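Local coordinates for protein D-aminoacyl-tRNA deacylase (Archaeoglobus fulgidus, PDB 1YQE) that probably hydrolyses D-aminoacyl-tRNAs to free tRNA and D-amino acids, a zinc-dependent proofreading reaction that limits the toxicity of mischarged tRNA, at residues Glu53-Ala58 / Ile74-Arg79; Ala58-Glu63 / Pro145-Lys150; Asn189-Val194 / Phe212-Asn217; Glu239-Ile244 / Ala265-Leu270. All blocks are in the same frame, centred on the assembly; numbering follows the deposited sequence.

Contact 1 of 4, residues Glu53-Ala58 / Ile74-Arg79; sequences ERLIYA and ILFASR. With POP (pyrophosphate 2-), chain B.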
loop_
_atom_site.group_PDB
_atom_site.type_symbol
_atom_site.label_atom_id
_atom_site.label_comp_id
_atom_site.label_asym_id
_atom_site.label_seq_id
_atom_site.Cartn_x
_atom_site.Cartn_y
_atom_site.Cartn_z
ATOM N N GLU A 53 -5.541 7.473 17.034
ATOM C CA GLU A 53 -5.170 6.065 17.087
ATOM C C GLU A 53 -3.894 5.773 16.312
ATOM O O GLU A 53 -3.579 6.441 15.324
ATOM C CB GLU A 53 -6.278 5.197 16.499
ATOM C CG GLU A 53 -7.628 5.329 17.163
ATOM C CD GLU A 53 -8.667 4.463 16.487
ATOM O OE1 GLU A 53 -9.841 4.493 16.908
ATOM O OE2 GLU A 53 -8.306 3.750 15.528
ATOM N N ARG A 54 -3.161 4.767 16.774
ATOM C CA ARG A 54 -1.953 4.326 16.097
ATOM C C ARG A 54 -2.531 3.569 14.897
ATOM O O ARG A 54 -3.357 2.676 15.071
ATOM C CB ARG A 54 -1.173 3.377 17.009
ATOM C CG ARG A 54 0.062 2.770 16.387
ATOM C CD ARG A 54 1.142 3.806 16.148
ATOM N NE ARG A 54 2.399 3.189 15.733
ATOM C CZ ARG A 54 3.051 2.280 16.448
ATOM N NH1 ARG A 54 2.565 1.881 17.615
ATOM N NH2 ARG A 54 4.192 1.774 16.002
ATOM N N LEU A 55 -2.119 3.927 13.686
ATOM C CA LEU A 55 -2.660 3.284 12.487
ATOM C C LEU A 55 -2.618 1.756 12.437
ATOM O O LEU A 55 -3.609 1.131 12.072
ATOM C CB LEU A 55 -1.995 3.860 11.230
ATOM C CG LEU A 55 -2.155 5.376 11.048
ATOM C CD1 LEU A 55 -1.612 5.792 9.688
ATOM C CD2 LEU A 55 -3.620 5.761 11.173
ATOM N N ILE A 56 -1.493 1.149 12.806
ATOM C CA ILE A 56 -1.394 -0.311 12.763
ATOM C C ILE A 56 -2.431 -1.027 13.625
ATOM O O ILE A 56 -2.695 -2.207 13.424
ATOM C CB ILE A 56 0.017 -0.809 13.166
ATOM C CG1 ILE A 56 0.399 -0.268 14.544
ATOM C CG2 ILE A 56 1.032 -0.404 12.101
ATOM C CD1 ILE A 56 1.714 -0.830 15.070
ATOM N N TYR A 57 -3.015 -0.315 14.584
ATOM C CA TYR A 57 -4.040 -0.905 15.442
ATOM C C TYR A 57 -5.423 -0.365 15.077
ATOM O O TYR A 57 -6.416 -0.673 15.740
ATOM C CB TYR A 57 -3.756 -0.600 16.916
ATOM C CG TYR A 57 -2.464 -1.186 17.431
ATOM C CD1 TYR A 57 -1.346 -0.380 17.641
ATOM C CD2 TYR A 57 -2.355 -2.549 17.701
ATOM C CE1 TYR A 57 -0.147 -0.919 18.111
ATOM C CE2 TYR A 57 -1.160 -3.099 18.170
ATOM C CZ TYR A 57 -0.061 -2.275 18.372
ATOM O OH TYR A 57 1.123 -2.809 18.835
ATOM N N ALA A 58 -5.485 0.424 14.011
ATOM C CA ALA A 58 -6.742 1.025 13.572
ATOM C C ALA A 58 -7.722 0.097 12.852
ATOM O O ALA A 58 -8.336 0.496 11.864
ATOM C CB ALA A 58 -6.447 2.237 12.691
ATOM N N ILE A 74 -8.898 4.457 0.938
ATOM C CA ILE A 74 -8.074 5.148 1.913
ATOM C C ILE A 74 -6.597 5.082 1.557
ATOM O O ILE A 74 -6.086 4.038 1.161
ATOM C CB ILE A 74 -8.222 4.530 3.326
ATOM C CG1 ILE A 74 -9.660 4.683 3.823
ATOM C CG2 ILE A 74 -7.255 5.202 4.298
ATOM C CD1 ILE A 74 -9.920 3.968 5.153
ATOM N N LEU A 75 -5.925 6.218 1.684
ATOM C CA LEU A 75 -4.490 6.288 1.477
ATOM C C LEU A 75 -3.943 6.653 2.858
ATOM O O LEU A 75 -4.060 7.801 3.299
ATOM C CB LEU A 75 -4.113 7.372 0.461
ATOM C CG LEU A 75 -4.454 7.108 -1.009
ATOM C CD1 LEU A 75 -5.860 7.607 -1.318
ATOM C CD2 LEU A 75 -3.457 7.827 -1.895
ATOM N N PHE A 76 -3.393 5.667 3.562
ATOM C CA PHE A 76 -2.825 5.916 4.883
ATOM C C PHE A 76 -1.473 6.579 4.700
ATOM O O PHE A 76 -0.627 6.065 3.972
ATOM C CB PHE A 76 -2.620 4.610 5.656
ATOM C CG PHE A 76 -3.894 3.935 6.067
ATOM C CD1 PHE A 76 -4.342 2.805 5.397
ATOM C CD2 PHE A 76 -4.637 4.418 7.144
ATOM C CE1 PHE A 76 -5.513 2.157 5.793
ATOM C CE2 PHE A 76 -5.808 3.779 7.546
ATOM C CZ PHE A 76 -6.246 2.645 6.869
ATOM N N ALA A 77 -1.278 7.718 5.359
ATOM C CA ALA A 77 -0.023 8.456 5.284
ATOM C C ALA A 77 0.655 8.240 6.627
ATOM O O ALA A 77 0.117 8.614 7.664
ATOM C CB ALA A 77 -0.295 9.937 5.057
ATOM N N SER A 78 1.834 7.631 6.611
ATOM C CA SER A 78 2.526 7.346 7.853
ATOM C C SER A 78 4.033 7.263 7.702
ATOM O O SER A 78 4.571 7.265 6.599
ATOM C CB SER A 78 2.005 6.020 8.423
ATOM O OG SER A 78 2.913 5.469 9.364
ATOM N N ARG A 79 4.714 7.198 8.835
ATOM C CA ARG A 79 6.156 7.075 8.828
ATOM C C ARG A 79 6.466 5.586 8.719
ATOM O O ARG A 79 5.588 4.741 8.927
ATOM C CB ARG A 79 6.735 7.616 10.136
ATOM C CG ARG A 79 6.198 6.916 11.373
ATOM C CD ARG A 79 6.813 7.486 12.640
ATOM N NE ARG A 79 6.124 7.021 13.839
ATOM C CZ ARG A 79 6.123 5.765 14.268
ATOM N NH1 ARG A 79 6.782 4.831 13.598
ATOM N NH2 ARG A 79 5.455 5.441 15.367
HETATM P P1 POP B . 5.316 1.799 13.074
HETATM O O1 POP B . 6.659 1.961 13.768
HETATM O O2 POP B . 4.463 3.037 13.374
HETATM O O3 POP B . 4.568 0.579 13.590
HETATM O O POP B . 5.480 1.750 11.421
HETATM P P2 POP B . 6.057 0.443 10.572
HETATM O O4 POP B . 6.523 -0.682 11.456
HETATM O O5 POP B . 7.179 0.885 9.692
HETATM O O6 POP B . 4.810 0.040 9.637
#
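Arg54 and Arg79 converge on a pyrophosphate, a worked example of an anion pocket built where a loop folds over a strand of a mixed beta-sheet. Residues 53-58, with a 3-10 turn at 55-57, lie against strand 73-81.

The polar part of the contact runs through the ligand. Arg54 offers NE and NH2 to one oxygen, POP O2, at 3.1 Å from NE and 2.9 Å from NH2, a two-pronged grip that fixes the rotation of its guanidinium; Arg54 NH2 also comes within 2.7 Å of POP O3. Its CG is anti to the backbone N (chi1 176°), and a bend at chi2 (68°) turns the chain toward the anion. Arg79, extended from CG to NE, gives NH1 to POP O1 at 2.9 Å, with the oxygen in the plane of the guanidinium at its edge. The two side chains cross at about a right angle, and the phosphate probably offsets the closeness of their positive charges. An alanine in place of Arg54 would remove both bonds to O2 and the approach to O3, and would probably leave the anion mainly to Arg79 and Ser81 N. Trp164 makes a cation-pi contact with Arg79.

Apolar packing joins the loop to the strand. Leu55 sends CD1 to within 3.8 Å of Ser78 CB and 4.2 Å of Phe76 CD2, while the Phe76 ring stacks on Phe154. Ile56 places CD1 over the centre of one face of the Arg54 guanidinium.

Within the strand, Ser78 OG is hydrogen-bonded both to Asp14 OD2 and to Arg79 O, the latter at 2.8 Å, in the carbonyl plane and on a lone pair.

Contact 2 of 4, residues Ala58-Glu63 / Pro145-Lys150; sequences ADHIDE and PSEISK
Asp59 and Asp62 hold the loop 145-150 by its backbone N-H groups. Asp59 OD2 takes Glu147 N at 3.0 Å, a nearly straight bond (173°) that arrives from above the carboxylate plane, and a weak second bond from Ser146 N. Asp62 CG stands between its backbone N and carbonyl carbon (chi1 53°), where OD1 accepts two donors from the same face of its plane: Ser149 N at 2.8 Å and Lys150 N at 3.2 Å. In return, His60 N donates to Glu147 O at 2.8 Å.

Side chains pack between these bonds. Glu147 CB sits over one face of the His60 ring, 3.7 Å from its centroid, in a CH-pi contact, and Ile148 CD1 meets Ile61 CG2 at 3.8 Å. A water donates to Asp62 OD2 and, weakly, to Glu147 O.

Further out, backbone shape sets the donors and acceptors in place. A type II turn from Ala58 to Ile61 presents Asp59; Glu147 centres an inverse gamma turn, and the peptide bond before Pro145 is cis. The Glu147 carboxylate turns away to Ser108, and Lys150 NZ reaches Phe71 O.

With His60 as its N-cap, helix 61-65 thus starts against the loop that leads from strand 135-138 into strand 152-159.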
loop_
_atom_site.group_PDB
_atom_site.type_symbol
_atom_site.label_atom_id
_atom_site.label_comp_id
_atom_site.label_asym_id
_atom_site.label_seq_id
_atom_site.Cartn_x
_atom_site.Cartn_y
_atom_site.Cartn_z
ATOM N N ALA A 58 -5.485 0.424 14.011
ATOM C CA ALA A 58 -6.742 1.025 13.572
ATOM C C ALA A 58 -7.722 0.097 12.852
ATOM O O ALA A 58 -8.336 0.496 11.864
ATOM C CB ALA A 58 -6.447 2.237 12.691
ATOM N N ASP A 59 -7.873 -1.132 13.335
ATOM C CA ASP A 59 -8.818 -2.074 12.728
ATOM C C ASP A 59 -10.215 -1.442 12.692
ATOM O O ASP A 59 -10.627 -0.787 13.651
ATOM C CB ASP A 59 -8.878 -3.377 13.541
ATOM C CG ASP A 59 -7.774 -4.366 13.171
ATOM O OD1 ASP A 59 -7.516 -5.295 13.969
ATOM O OD2 ASP A 59 -7.173 -4.233 12.086
ATOM N N HIS A 60 -10.928 -1.640 11.584
ATOM C CA HIS A 60 -12.286 -1.112 11.409
ATOM C C HIS A 60 -12.396 0.408 11.368
ATOM O O HIS A 60 -13.498 0.954 11.461
ATOM C CB HIS A 60 -13.204 -1.650 12.515
ATOM C CG HIS A 60 -13.346 -3.140 12.507
ATOM N ND1 HIS A 60 -13.927 -3.823 11.461
ATOM C CD2 HIS A 60 -12.951 -4.078 13.398
ATOM C CE1 HIS A 60 -13.882 -5.120 11.708
ATOM N NE2 HIS A 60 -13.293 -5.302 12.876
ATOM N N ILE A 61 -11.275 1.104 11.211
ATOM C CA ILE A 61 -11.336 2.558 11.179
ATOM C C ILE A 61 -12.097 3.071 9.957
ATOM O O ILE A 61 -12.637 4.179 9.979
ATOM C CB ILE A 61 -9.927 3.184 11.216
ATOM C CG1 ILE A 61 -10.045 4.675 11.545
ATOM C CG2 ILE A 61 -9.215 2.968 9.885
ATOM C CD1 ILE A 61 -8.721 5.366 11.740
ATOM N N ASP A 62 -12.150 2.271 8.894
ATOM C CA ASP A 62 -12.877 2.684 7.699
ATOM C C ASP A 62 -14.374 2.742 7.993
ATOM O O ASP A 62 -15.070 3.646 7.519
ATOM C CB ASP A 62 -12.614 1.734 6.521
ATOM C CG ASP A 62 -12.866 0.276 6.867
ATOM O OD1 ASP A 62 -13.145 -0.513 5.937
ATOM O OD2 ASP A 62 -12.773 -0.085 8.061
ATOM N N GLU A 63 -14.862 1.783 8.781
ATOM C CA GLU A 63 -16.276 1.739 9.149
ATOM C C GLU A 63 -16.619 2.938 10.022
ATOM O O GLU A 63 -17.688 3.533 9.882
ATOM C CB GLU A 63 -16.603 0.458 9.925
ATOM C CG GLU A 63 -16.254 -0.837 9.214
ATOM C CD GLU A 63 -16.651 -2.065 10.017
ATOM O OE1 GLU A 63 -16.402 -2.089 11.243
ATOM O OE2 GLU A 63 -17.207 -3.012 9.418
ATOM N N PRO A 145 -3.324 -2.302 10.073
ATOM C CA PRO A 145 -4.595 -2.931 10.444
ATOM C C PRO A 145 -5.025 -3.962 9.391
ATOM O O PRO A 145 -4.848 -3.757 8.186
ATOM C CB PRO A 145 -5.540 -1.736 10.534
ATOM C CG PRO A 145 -5.038 -0.865 9.383
ATOM C CD PRO A 145 -3.535 -0.940 9.540
ATOM N N SER A 146 -5.571 -5.084 9.841
ATOM C CA SER A 146 -6.004 -6.113 8.907
ATOM C C SER A 146 -7.490 -6.005 8.592
ATOM O O SER A 146 -7.935 -6.428 7.526
ATOM C CB SER A 146 -5.712 -7.501 9.474
ATOM O OG SER A 146 -6.415 -7.694 10.684
ATOM N N GLU A 147 -8.248 -5.428 9.518
ATOM C CA GLU A 147 -9.686 -5.312 9.339
ATOM C C GLU A 147 -10.124 -4.033 8.633
ATOM O O GLU A 147 -10.747 -3.164 9.233
ATOM C CB GLU A 147 -10.380 -5.434 10.696
ATOM C CG GLU A 147 -9.861 -6.602 11.537
ATOM C CD GLU A 147 -9.861 -7.928 10.793
ATOM O OE1 GLU A 147 -10.948 -8.411 10.419
ATOM O OE2 GLU A 147 -8.771 -8.496 10.580
ATOM N N ILE A 148 -9.785 -3.931 7.352
ATOM C CA ILE A 148 -10.150 -2.779 6.532
ATOM C C ILE A 148 -10.806 -3.343 5.276
ATOM O O ILE A 148 -10.191 -4.126 4.554
ATOM C CB ILE A 148 -8.911 -1.949 6.124
ATOM C CG1 ILE A 148 -8.166 -1.459 7.373
ATOM C CG2 ILE A 148 -9.342 -0.767 5.257
ATOM C CD1 ILE A 148 -8.958 -0.491 8.260
ATOM N N SER A 149 -12.056 -2.958 5.033
ATOM C CA SER A 149 -12.808 -3.441 3.876
ATOM C C SER A 149 -12.704 -2.516 2.676
ATOM O O SER A 149 -12.842 -2.951 1.532
ATOM C CB SER A 149 -14.287 -3.616 4.237
ATOM O OG SER A 149 -14.450 -4.675 5.153
ATOM N N LYS A 150 -12.500 -1.234 2.934
ATOM C CA LYS A 150 -12.360 -0.276 1.844
ATOM C C LYS A 150 -10.976 -0.476 1.244
ATOM O O LYS A 150 -10.037 -0.820 1.957
ATOM C CB LYS A 150 -12.483 1.157 2.373
ATOM C CG LYS A 150 -13.911 1.642 2.578
ATOM C CD LYS A 150 -14.578 1.968 1.253
ATOM C CE LYS A 150 -16.061 2.283 1.441
ATOM N NZ LYS A 150 -16.268 3.398 2.396
HETATM O O HOH W 1 -13.974 -2.769 8.377
#

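Contact 3 of 4, residues Asn189-Val194 / Phe212-Asn217; sequences NVAVGV and FTFGHN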
loop_
_atom_site.group_PDB
_atom_site.type_symbol
_atom_site.label_atom_id
_atom_site.label_comp_id
_atom_site.label_asym_id
_atom_site.label_seq_id
_atom_site.Cartn_x
_atom_site.Cartn_y
_atom_site.Cartn_z
ATOM N N ASN A 189 -2.505 -4.255 -14.912
ATOM C CA ASN A 189 -2.624 -5.685 -14.634
ATOM C C ASN A 189 -2.347 -5.852 -13.139
ATOM O O ASN A 189 -1.378 -5.293 -12.620
ATOM C CB ASN A 189 -1.603 -6.461 -15.467
ATOM C CG ASN A 189 -1.858 -6.332 -16.958
ATOM O OD1 ASN A 189 -2.928 -6.697 -17.443
ATOM N ND2 ASN A 189 -0.881 -5.807 -17.691
ATOM N N VAL A 190 -3.196 -6.611 -12.452
ATOM C CA VAL A 190 -3.062 -6.797 -11.010
ATOM C C VAL A 190 -2.590 -8.190 -10.615
ATOM O O VAL A 190 -3.121 -9.197 -11.079
ATOM C CB VAL A 190 -4.405 -6.527 -10.288
ATOM C CG1 VAL A 190 -4.206 -6.582 -8.774
ATOM C CG2 VAL A 190 -4.970 -5.179 -10.708
ATOM N N ALA A 191 -1.594 -8.243 -9.741
ATOM C CA ALA A 191 -1.084 -9.526 -9.292
ATOM C C ALA A 191 -0.867 -9.568 -7.790
ATOM O O ALA A 191 -0.798 -8.540 -7.125
ATOM C CB ALA A 191 0.233 -9.831 -9.990
ATOM N N VAL A 192 -0.803 -10.785 -7.261
ATOM C CA VAL A 192 -0.482 -10.990 -5.868
ATOM C C VAL A 192 0.931 -11.539 -6.043
ATOM O O VAL A 192 1.164 -12.362 -6.921
ATOM C CB VAL A 192 -1.368 -12.063 -5.206
ATOM C CG1 VAL A 192 -0.699 -12.559 -3.933
ATOM C CG2 VAL A 192 -2.730 -11.475 -4.863
ATOM N N GLY A 193 1.876 -11.075 -5.239
ATOM C CA GLY A 193 3.237 -11.563 -5.390
ATOM C C GLY A 193 3.614 -12.526 -4.290
ATOM O O GLY A 193 3.175 -12.375 -3.151
ATOM N N VAL A 194 4.431 -13.516 -4.633
ATOM C CA VAL A 194 4.868 -14.517 -3.672
ATOM C C VAL A 194 6.377 -14.717 -3.789
ATOM O O VAL A 194 6.884 -15.088 -4.847
ATOM C CB VAL A 194 4.160 -15.876 -3.912
ATOM C CG1 VAL A 194 4.713 -16.936 -2.962
ATOM C CG2 VAL A 194 2.650 -15.725 -3.692
ATOM N N PHE A 212 2.299 -3.775 -14.657
ATOM C CA PHE A 212 1.764 -4.560 -13.552
ATOM C C PHE A 212 1.802 -3.833 -12.222
ATOM O O PHE A 212 2.717 -3.055 -11.938
ATOM C CB PHE A 212 2.546 -5.866 -13.388
ATOM C CG PHE A 212 1.882 -7.060 -14.002
ATOM C CD1 PHE A 212 2.080 -7.374 -15.344
ATOM C CD2 PHE A 212 1.072 -7.888 -13.228
ATOM C CE1 PHE A 212 1.487 -8.499 -15.911
ATOM C CE2 PHE A 212 0.471 -9.019 -13.783
ATOM C CZ PHE A 212 0.680 -9.325 -15.130
ATOM N N THR A 213 0.796 -4.102 -11.401
ATOM C CA THR A 213 0.734 -3.529 -10.073
ATOM C C THR A 213 0.447 -4.717 -9.172
ATOM O O THR A 213 0.180 -5.811 -9.660
ATOM C CB THR A 213 -0.386 -2.483 -9.926
ATOM O OG1 THR A 213 -0.302 -1.900 -8.620
ATOM C CG2 THR A 213 -1.774 -3.121 -10.097
ATOM N N PHE A 214 0.515 -4.499 -7.865
ATOM C CA PHE A 214 0.282 -5.566 -6.902
ATOM C C PHE A 214 -0.782 -5.187 -5.894
ATOM O O PHE A 214 -1.044 -4.009 -5.658
ATOM C CB PHE A 214 1.570 -5.872 -6.130
ATOM C CG PHE A 214 2.651 -6.493 -6.965
ATOM C CD1 PHE A 214 2.722 -7.873 -7.115
ATOM C CD2 PHE A 214 3.576 -5.697 -7.631
ATOM C CE1 PHE A 214 3.697 -8.458 -7.920
ATOM C CE2 PHE A 214 4.556 -6.265 -8.440
ATOM C CZ PHE A 214 4.619 -7.651 -8.587
ATOM N N GLY A 215 -1.403 -6.213 -5.324
ATOM C CA GLY A 215 -2.378 -6.010 -4.278
ATOM C C GLY A 215 -1.575 -6.396 -3.046
ATOM O O GLY A 215 -1.017 -5.542 -2.358
ATOM N N HIS A 216 -1.487 -7.695 -2.787
ATOM C CA HIS A 216 -0.722 -8.185 -1.648
ATOM C C HIS A 216 0.563 -8.832 -2.144
ATOM O O HIS A 216 0.674 -9.196 -3.318
ATOM C CB HIS A 216 -1.559 -9.179 -0.840
ATOM C CG HIS A 216 -2.529 -8.516 0.086
ATOM N ND1 HIS A 216 -2.126 -7.834 1.214
ATOM C CD2 HIS A 216 -3.875 -8.372 0.020
ATOM C CE1 HIS A 216 -3.179 -7.298 1.802
ATOM N NE2 HIS A 216 -4.252 -7.607 1.096
ATOM N N ASN A 217 1.534 -8.937 -1.247
ATOM C CA ASN A 217 2.835 -9.529 -1.547
ATOM C C ASN A 217 3.270 -10.274 -0.298
ATOM O O ASN A 217 3.181 -9.739 0.802
ATOM C CB ASN A 217 3.868 -8.445 -1.864
ATOM C CG ASN A 217 3.939 -8.116 -3.341
ATOM O OD1 ASN A 217 4.140 -9.000 -4.170
ATOM N ND2 ASN A 217 3.796 -6.834 -3.677
#
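A chi1 of -99° swings the Phe212 ring across to Asn189, whose CB the strand backbone holds over its centre; the Asn189 chi1 of -64° then leaves amide ND2 4.0 Å from Phe212 CE1. The CH-pi contact, 3.5 Å from Asn189 CB to the Phe212 ring centroid and almost on the normal, opens a parallel strand pair within a beta-alpha-beta unit, in which helix 201-209 links strands 189-194 and 212-218.

Ala191 CB comes to the edge of the same ring, 3.9 Å from Phe212 CD2, and Tyr242 and Phe279 meet it edge-to-face. An alanine at Phe212 would remove the surface under Asn189 CB and Ala191 CB, and would probably open a gap beside Tyr242 and Phe279.

On the other sheet face, Val190 and Thr213 lie side by side through their CG2 methyls, while Thr213 OG1 bonds to Pro114 O.

Backbone bonds run from Thr213 N to Asn189 O (2.8 Å), Ala191 N to Thr213 O and Gly215 N to Ala191 O. A beta bulge then shifts the register by one residue, as the chain turns a corner at Gly215. Past it, Gly193 N donates to His216 O at 2.9 Å, and Asn217 OD1 lies 3.0 Å from Gly193 CA, where a side chain would collide.

Contact 4 of 4, residues Glu239-Ile244 / Ala265-Leu270; sequences EAEYII and AGVEVL
Tyr242 and Glu268 stand side by side on one face of a parallel beta-sheet, pointing the same way, with ring and carboxylate planes only 20° apart. They begin the strand pairing of a beta-alpha-beta unit, whose helix 252-265 joins strand 242-245 to the outermost strand 268-271. Glu268 OE1 lies in the ring plane at its edge, 3.2 Å from Tyr242 CE1; the extended glutamate chain, CG anti to the backbone N (chi1 171°), carries it there. An acceptor at this edge faces the slightly positive ring hydrogens. Leu270 comes to the same ring at a slant, its CD1 3.9 Å from Tyr242 CD1. On this face helix 272-278 packs on Ile244 and Leu270.

Ile243 and Val267 cross at about a right angle, with Ile243 CG1 4.0 Å from Val267 CG2. On the sheet face opposite Tyr242, Ile243 and Val269 both pack on Val258 of helix 252-265.

Both chains enter the pair from helices that end in Schellman motifs, with Glu239 and Gly266 at positive phi. Three backbone bonds then follow: a longer one from Glu268 N to Glu241 O (3.3 Å), Ile243 N to Glu268 O at 3.0 Å, and Leu270 N to Ile243 O at 2.9 Å.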
loop_
_atom_site.group_PDB
_atom_site.type_symbol
_atom_site.label_atom_id
_atom_site.label_comp_id
_atom_site.label_asym_id
_atom_site.label_seq_id
_atom_site.Cartn_x
_atom_site.Cartn_y
_atom_site.Cartn_z
ATOM N N GLU A 239 -8.356 -8.557 -6.346
ATOM C CA GLU A 239 -8.999 -8.498 -7.661
ATOM C C GLU A 239 -7.918 -8.765 -8.709
ATOM O O GLU A 239 -7.945 -8.238 -9.823
ATOM C CB GLU A 239 -9.681 -7.133 -7.876
ATOM C CG GLU A 239 -10.781 -6.873 -6.837
ATOM C CD GLU A 239 -11.625 -5.631 -7.101
ATOM O OE1 GLU A 239 -12.289 -5.167 -6.149
ATOM O OE2 GLU A 239 -11.642 -5.125 -8.246
ATOM N N ALA A 240 -6.974 -9.622 -8.331
ATOM C CA ALA A 240 -5.858 -9.992 -9.188
ATOM C C ALA A 240 -6.217 -11.044 -10.222
ATOM O O ALA A 240 -7.063 -11.909 -9.984
ATOM C CB ALA A 240 -4.705 -10.502 -8.338
ATOM N N GLU A 241 -5.563 -10.961 -11.374
ATOM C CA GLU A 241 -5.772 -11.934 -12.438
ATOM C C GLU A 241 -4.496 -12.752 -12.587
ATOM O O GLU A 241 -4.400 -13.611 -13.460
ATOM C CB GLU A 241 -6.085 -11.236 -13.766
ATOM C CG GLU A 241 -7.471 -10.614 -13.849
ATOM C CD GLU A 241 -8.583 -11.613 -13.550
ATOM O OE1 GLU A 241 -8.495 -12.773 -14.011
ATOM O OE2 GLU A 241 -9.555 -11.233 -12.860
ATOM N N TYR A 242 -3.523 -12.493 -11.716
ATOM C CA TYR A 242 -2.237 -13.186 -11.790
ATOM C C TYR A 242 -1.557 -13.339 -10.439
ATOM O O TYR A 242 -1.857 -12.621 -9.491
ATOM C CB TYR A 242 -1.249 -12.387 -12.647
ATOM C CG TYR A 242 -1.683 -12.055 -14.044
ATOM C CD1 TYR A 242 -1.449 -12.941 -15.097
ATOM C CD2 TYR A 242 -2.309 -10.842 -14.327
ATOM C CE1 TYR A 242 -1.823 -12.623 -16.396
ATOM C CE2 TYR A 242 -2.691 -10.518 -15.627
ATOM C CZ TYR A 242 -2.443 -11.411 -16.653
ATOM O OH TYR A 242 -2.800 -11.088 -17.940
ATOM N N ILE A 243 -0.627 -14.286 -10.382
ATOM C CA ILE A 243 0.207 -14.486 -9.205
ATOM C C ILE A 243 1.605 -14.431 -9.811
ATOM O O ILE A 243 1.900 -15.166 -10.751
ATOM C CB ILE A 243 0.048 -15.872 -8.543
ATOM C CG1 ILE A 243 -1.355 -16.032 -7.962
ATOM C CG2 ILE A 243 1.074 -16.017 -7.406
ATOM C CD1 ILE A 243 -1.617 -17.396 -7.356
ATOM N N ILE A 244 2.445 -13.534 -9.315
ATOM C CA ILE A 244 3.810 -13.441 -9.819
ATOM C C ILE A 244 4.718 -14.034 -8.754
ATOM O O ILE A 244 4.558 -13.746 -7.571
ATOM C CB ILE A 244 4.224 -11.974 -10.075
ATOM C CG1 ILE A 244 3.412 -11.400 -11.234
ATOM C CG2 ILE A 244 5.710 -11.896 -10.392
ATOM C CD1 ILE A 244 3.571 -9.903 -11.405
ATOM N N ALA A 265 -8.567 -20.223 -8.164
ATOM C CA ALA A 265 -9.024 -18.863 -8.428
ATOM C C ALA A 265 -9.117 -18.560 -9.922
ATOM O O ALA A 265 -9.667 -17.534 -10.319
ATOM C CB ALA A 265 -8.092 -17.865 -7.755
ATOM N N GLY A 266 -8.568 -19.441 -10.748
ATOM C CA GLY A 266 -8.617 -19.228 -12.186
ATOM C C GLY A 266 -7.719 -18.108 -12.673
ATOM O O GLY A 266 -8.085 -17.348 -13.573
ATOM N N VAL A 267 -6.537 -17.989 -12.080
ATOM C CA VAL A 267 -5.610 -16.947 -12.493
ATOM C C VAL A 267 -4.322 -17.566 -13.024
ATOM O O VAL A 267 -4.062 -18.750 -12.806
ATOM C CB VAL A 267 -5.313 -15.975 -11.322
ATOM C CG1 VAL A 267 -6.616 -15.304 -10.877
ATOM C CG2 VAL A 267 -4.673 -16.723 -10.152
ATOM N N GLU A 268 -3.525 -16.768 -13.731
ATOM C CA GLU A 268 -2.278 -17.256 -14.308
ATOM C C GLU A 268 -1.032 -16.946 -13.477
ATOM O O GLU A 268 -0.897 -15.859 -12.921
ATOM C CB GLU A 268 -2.106 -16.684 -15.721
ATOM C CG GLU A 268 -0.739 -16.950 -16.338
ATOM C CD GLU A 268 -0.640 -16.458 -17.773
ATOM O OE1 GLU A 268 -1.019 -15.297 -18.036
ATOM O OE2 GLU A 268 -0.175 -17.235 -18.634
ATOM N N VAL A 269 -0.123 -17.915 -13.403
ATOM C CA VAL A 269 1.129 -17.745 -12.666
ATOM C C VAL A 269 2.229 -17.309 -13.631
ATOM O O VAL A 269 2.423 -17.935 -14.672
ATOM C CB VAL A 269 1.592 -19.060 -12.006
ATOM C CG1 VAL A 269 2.916 -18.836 -11.282
ATOM C CG2 VAL A 269 0.541 -19.565 -11.036
ATOM N N LEU A 270 2.951 -16.247 -13.275
ATOM C CA LEU A 270 4.040 -15.723 -14.099
ATOM C C LEU A 270 5.332 -15.510 -13.305
ATOM O O LEU A 270 5.302 -15.068 -12.153
ATOM C CB LEU A 270 3.635 -14.386 -14.729
ATOM C CG LEU A 270 2.569 -14.380 -15.824
ATOM C CD1 LEU A 270 2.272 -12.939 -16.226
ATOM C CD2 LEU A 270 3.051 -15.184 -17.027
#

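In the fold
The four contacts illustrate how one chain builds two sheet regions in succession. Contacts 1 and 2 come first, their centres about 10 Å apart and their segments alternating along the chain. Pro145 packs on Leu55 and Ile56, tying loop 145-150 to the pyrophosphate-binding loop, while shared Ala58 and the packing of Ile74 on Asp62 connect contact 1 to helix 61-65. Contacts 3 and 4 follow in series, centres about 9 Å apart, in a parallel sheet of order 212-218, 189-194, 242-245, 268-271, joined where central strands 189-194 and 242-245 pair. Contact 1 lies about 21 Å from contact 3 and 28 Å from contact 4, centre to centre, across the chain's centre. The observed anion site thus belongs to the mixed-sheet side.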